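Local coordinates for oligopeptide-binding protein AppA (Bacillus subtilis, PDB 1XOC) that binds oligopeptides at the cell membrane and delivers them to an ABC-type permease that supports sporulation and genetic competence in this bacterium, at residues A[291-295]-A[306-310]; A[298-302]-A[372-376]. All blocks are in the same frame, centred on the assembly; numbering follows the deposited sequence.

Interaction 1. Residues A[291-295]-A[306-310]; sequences LDRES and EVAYI. With ZN (zinc ion), chain I.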
# COMPACT_ATOMS: atom_id res chain seq x y z
N LEU A 291 -12.94 10.76 19.23
CA LEU A 291 -13.44 9.63 18.46
C LEU A 291 -13.43 8.34 19.27
O LEU A 291 -12.40 7.91 19.81
CB LEU A 291 -12.66 9.47 17.17
CG LEU A 291 -12.74 10.65 16.20
CD1 LEU A 291 -11.71 10.53 15.08
CD2 LEU A 291 -14.17 10.81 15.65
N ASP A 292 -14.60 7.71 19.32
CA ASP A 292 -14.79 6.47 20.05
C ASP A 292 -14.37 5.33 19.14
O ASP A 292 -15.20 4.67 18.50
CB ASP A 292 -16.25 6.33 20.48
CG ASP A 292 -16.47 5.17 21.44
OD1 ASP A 292 -17.57 5.13 22.05
OD2 ASP A 292 -15.57 4.30 21.56
N ARG A 293 -13.07 5.11 19.05
CA ARG A 293 -12.53 4.13 18.10
C ARG A 293 -12.96 2.69 18.40
O ARG A 293 -13.14 1.88 17.50
CB ARG A 293 -11.01 4.28 17.97
CG ARG A 293 -10.60 5.54 17.20
CD ARG A 293 -9.11 5.70 17.13
NE ARG A 293 -8.62 6.05 18.44
CZ ARG A 293 -7.39 5.78 18.89
NH1 ARG A 293 -6.48 5.15 18.16
NH2 ARG A 293 -7.10 6.17 20.12
N GLU A 294 -13.17 2.36 19.68
CA GLU A 294 -13.66 1.02 20.02
C GLU A 294 -15.09 0.83 19.50
O GLU A 294 -15.43 -0.23 18.96
CB GLU A 294 -13.58 0.80 21.53
CG GLU A 294 -12.19 1.08 22.09
CD GLU A 294 -11.61 -0.12 22.78
OE1 GLU A 294 -11.72 -0.19 24.02
OE2 GLU A 294 -11.08 -1.00 22.05
N SER A 295 -15.92 1.86 19.64
CA SER A 295 -17.28 1.80 19.10
C SER A 295 -17.27 1.70 17.57
O SER A 295 -18.09 1.01 16.98
CB SER A 295 -18.07 3.02 19.56
OG SER A 295 -19.35 3.07 18.94
N GLU A 306 -8.87 -4.84 15.43
CA GLU A 306 -8.45 -4.22 16.68
C GLU A 306 -8.06 -2.76 16.45
O GLU A 306 -7.48 -2.42 15.42
CB GLU A 306 -7.21 -4.94 17.20
CG GLU A 306 -7.45 -6.37 17.59
CD GLU A 306 -8.51 -6.53 18.64
OE1 GLU A 306 -8.54 -5.75 19.64
OE2 GLU A 306 -9.29 -7.51 18.51
N VAL A 307 -8.34 -1.92 17.45
CA VAL A 307 -7.95 -0.52 17.36
C VAL A 307 -6.42 -0.44 17.29
O VAL A 307 -5.72 -1.16 18.00
CB VAL A 307 -8.48 0.29 18.58
CG1 VAL A 307 -7.96 1.72 18.57
CG2 VAL A 307 -9.99 0.32 18.58
N ALA A 308 -5.94 0.48 16.46
CA ALA A 308 -4.51 0.71 16.21
C ALA A 308 -4.02 1.94 16.98
O ALA A 308 -4.66 2.99 16.96
CB ALA A 308 -4.27 0.92 14.75
N TYR A 309 -2.87 1.81 17.65
CA TYR A 309 -2.23 2.93 18.32
C TYR A 309 -0.81 3.23 17.82
O TYR A 309 -0.21 4.22 18.25
CB TYR A 309 -2.16 2.65 19.81
CG TYR A 309 -3.48 2.34 20.42
CD1 TYR A 309 -4.37 3.36 20.72
CD2 TYR A 309 -3.87 1.03 20.66
CE1 TYR A 309 -5.61 3.10 21.27
CE2 TYR A 309 -5.14 0.76 21.21
CZ TYR A 309 -6.00 1.81 21.51
OH TYR A 309 -7.25 1.57 22.06
N ILE A 310 -0.29 2.35 16.96
CA ILE A 310 1.08 2.39 16.46
C ILE A 310 1.08 2.31 14.93
O ILE A 310 0.31 1.54 14.35
CB ILE A 310 1.86 1.20 17.09
CG1 ILE A 310 1.88 1.38 18.60
CG2 ILE A 310 3.26 1.03 16.55
CD1 ILE A 310 2.28 0.16 19.32
ZN ZN I . -10.61 -7.10 20.04
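R293 reaches from the first turn of helix 293-300 to V307, A308 and Y309, joining the start of that helix to the short, weakly bonded strand 306-307, which pairs antiparallel with strand 483-496 in the large mixed sheet of this family 5 solute-binding protein. The tight part lies along the arginine. V307 crosses it at about a right angle: its CG1, anti to the backbone N (chi1 174°), packs over one face of the guanidinium, 3.8 Å from R293 NH1, while its CG2 rests 3.7 Å from the backbone R293 O. A308 O lies at the guanidinium edge, near its plane, yet the angle to R293 NH1 is too poor for a hydrogen bond. The bond that NH1 does make goes to F485 O on the neighbouring strand, and NH2 has a weak one to K327 O. Y309 approaches obliquely, its ring 81° from the guanidinium plane, with CE1 3.6 Å from R293 NH2. Shortening the arginine to an alanine is likely to leave F485 O without this donor and open a gap beside V307 CG1 and the tyrosine ring.

The other side is looser and faces solvent. Exposed E294 bends back at chi2 and brings OE2 only to 3.9 Å from V307 CG2, and the E306 side chain makes no contact with 291-295. At the N-cap of the helix, D292 OD2 accepts from S295 N at 3.1 Å, met from above the carboxylate plane. A zinc ion is gripped by both carboxylate oxygens of E306, OE2 at 2.1 Å and OE1 at 2.5 Å.

Interaction 2. Residues A[298-302]-A[372-376]; sequences SQVLD and VREDI. With ZN (zinc ion), chain F; ZN (zinc ion), chain J.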
# COMPACT_ATOMS: atom_id res chain seq x y z
N SER A 298 -16.58 -1.88 16.85
CA SER A 298 -17.76 -2.68 17.21
C SER A 298 -18.90 -2.50 16.23
O SER A 298 -19.56 -3.46 15.83
CB SER A 298 -18.26 -2.29 18.59
OG SER A 298 -17.28 -2.61 19.53
N GLN A 299 -19.11 -1.26 15.82
CA GLN A 299 -20.25 -0.84 15.04
C GLN A 299 -20.00 -1.22 13.59
O GLN A 299 -20.71 -2.05 13.03
CB GLN A 299 -20.42 0.68 15.21
CG GLN A 299 -21.67 1.34 14.67
CD GLN A 299 -21.74 2.82 15.04
OE1 GLN A 299 -20.98 3.32 15.90
NE2 GLN A 299 -22.63 3.54 14.39
N VAL A 300 -18.93 -0.69 13.02
CA VAL A 300 -18.68 -0.79 11.60
C VAL A 300 -18.05 -2.13 11.15
O VAL A 300 -18.32 -2.58 10.04
CB VAL A 300 -17.84 0.39 11.12
CG1 VAL A 300 -17.72 0.37 9.65
CG2 VAL A 300 -18.47 1.71 11.57
N LEU A 301 -17.20 -2.73 11.99
CA LEU A 301 -16.51 -3.99 11.66
C LEU A 301 -17.14 -5.21 12.37
O LEU A 301 -16.65 -6.34 12.26
CB LEU A 301 -15.00 -3.95 12.05
CG LEU A 301 -13.99 -3.04 11.34
CD1 LEU A 301 -14.11 -3.21 9.86
CD2 LEU A 301 -14.14 -1.59 11.71
N ASP A 302 -18.24 -4.99 13.09
CA ASP A 302 -18.86 -6.04 13.89
C ASP A 302 -17.83 -6.70 14.82
O ASP A 302 -17.85 -7.91 15.05
CB ASP A 302 -19.56 -7.07 13.00
CG ASP A 302 -20.88 -6.55 12.43
OD1 ASP A 302 -21.22 -5.35 12.65
OD2 ASP A 302 -21.60 -7.34 11.76
N VAL A 372 -17.19 -0.04 4.53
CA VAL A 372 -16.66 0.17 5.86
C VAL A 372 -16.13 1.61 6.03
O VAL A 372 -16.44 2.26 7.03
CB VAL A 372 -15.55 -0.85 6.16
CG1 VAL A 372 -14.81 -0.53 7.45
CG2 VAL A 372 -16.15 -2.27 6.24
N ARG A 373 -15.33 2.10 5.09
CA ARG A 373 -14.76 3.45 5.22
C ARG A 373 -15.82 4.52 5.03
O ARG A 373 -15.76 5.55 5.70
CB ARG A 373 -13.63 3.68 4.21
CG ARG A 373 -12.44 2.84 4.56
CD ARG A 373 -11.29 3.05 3.58
NE ARG A 373 -10.21 2.08 3.78
CZ ARG A 373 -9.14 2.04 3.00
NH1 ARG A 373 -8.96 2.88 2.00
NH2 ARG A 373 -8.21 1.11 3.28
N GLU A 374 -16.76 4.28 4.14
CA GLU A 374 -17.88 5.19 3.98
C GLU A 374 -18.62 5.32 5.30
O GLU A 374 -18.96 6.42 5.73
CB GLU A 374 -18.80 4.74 2.82
CG GLU A 374 -18.07 4.64 1.43
CD GLU A 374 -18.92 4.00 0.34
OE1 GLU A 374 -20.09 3.65 0.65
OE2 GLU A 374 -18.47 3.87 -0.84
N ASP A 375 -18.91 4.20 5.94
CA ASP A 375 -19.53 4.20 7.27
C ASP A 375 -18.68 4.92 8.33
O ASP A 375 -19.19 5.68 9.16
CB ASP A 375 -19.78 2.77 7.75
CG ASP A 375 -20.84 2.05 6.94
OD1 ASP A 375 -21.01 0.83 7.09
OD2 ASP A 375 -21.54 2.71 6.15
N ILE A 376 -17.39 4.65 8.35
CA ILE A 376 -16.53 5.34 9.29
C ILE A 376 -16.62 6.84 9.10
O ILE A 376 -16.63 7.58 10.09
CB ILE A 376 -15.09 4.90 9.14
CG1 ILE A 376 -14.94 3.47 9.63
CG2 ILE A 376 -14.15 5.84 9.94
CD1 ILE A 376 -13.59 2.88 9.33
ZN ZN F . -20.61 2.88 -1.37
ZN ZN J . -22.69 0.29 5.73
O HOH W 1 -19.65 -1.61 7.47
O HOH W 2 -20.70 4.61 -2.74
O HOH W 3 -22.64 2.66 -0.53
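V300 lays its CG1 methyl over one flank of helix 371-385, where it meets V372, D375 and I376 together. The methyl stands anti to the backbone N (chi1 -173°), which directs it at the helix: V300 CG1 comes within 3.5 Å of V372 O and 3.7 Å of D375 CB, with V372 CG1 just beyond. I376 CG1 is a longer neighbour at 4.2 Å. V372 O is also the acceptor for I376 N, so the valine packs against a carbonyl already engaged in the helix's own hydrogen bonding. L301 adds a second apolar touch, its CD1 meeting V372 CG1 at 3.7 Å with the two side chains about perpendicular.

Toward D375 the contact turns polar. A water donates both to V300 O and to D375 OD1, the latter at 2.8 Å, bridging the end of one helix to the side of the other. The same OD1 binds a zinc ion at 2.2 Å, so one carboxylate oxygen serves both metal and water.

The last turn of helix 293-300 is thus set against the early part of helix 371-385, while L301, V372 and I376 also pack on Y487 of strand 483-496.

How the interactions relate
The two contacts use successive parts of helix 293-300: its first turn in interaction 1 and its last in interaction 2, with centres about 12 Å apart. Along the chain the segments alternate, 291-295, 298-302, 306-310 and then 372-376, so the connections cross. Strand 483-496 is common ground, since it pairs with 306-307 and also supports side chains of 298-302 and 372-376. The helix is therefore tied at one end to the short strand 306-307 of the large mixed sheet and at the other to helix 371-385. The first turn of that second helix also reaches the ligand: R373 hydrogen-bonds the backbone of the bound peptide, next to the residues packed in interaction 2.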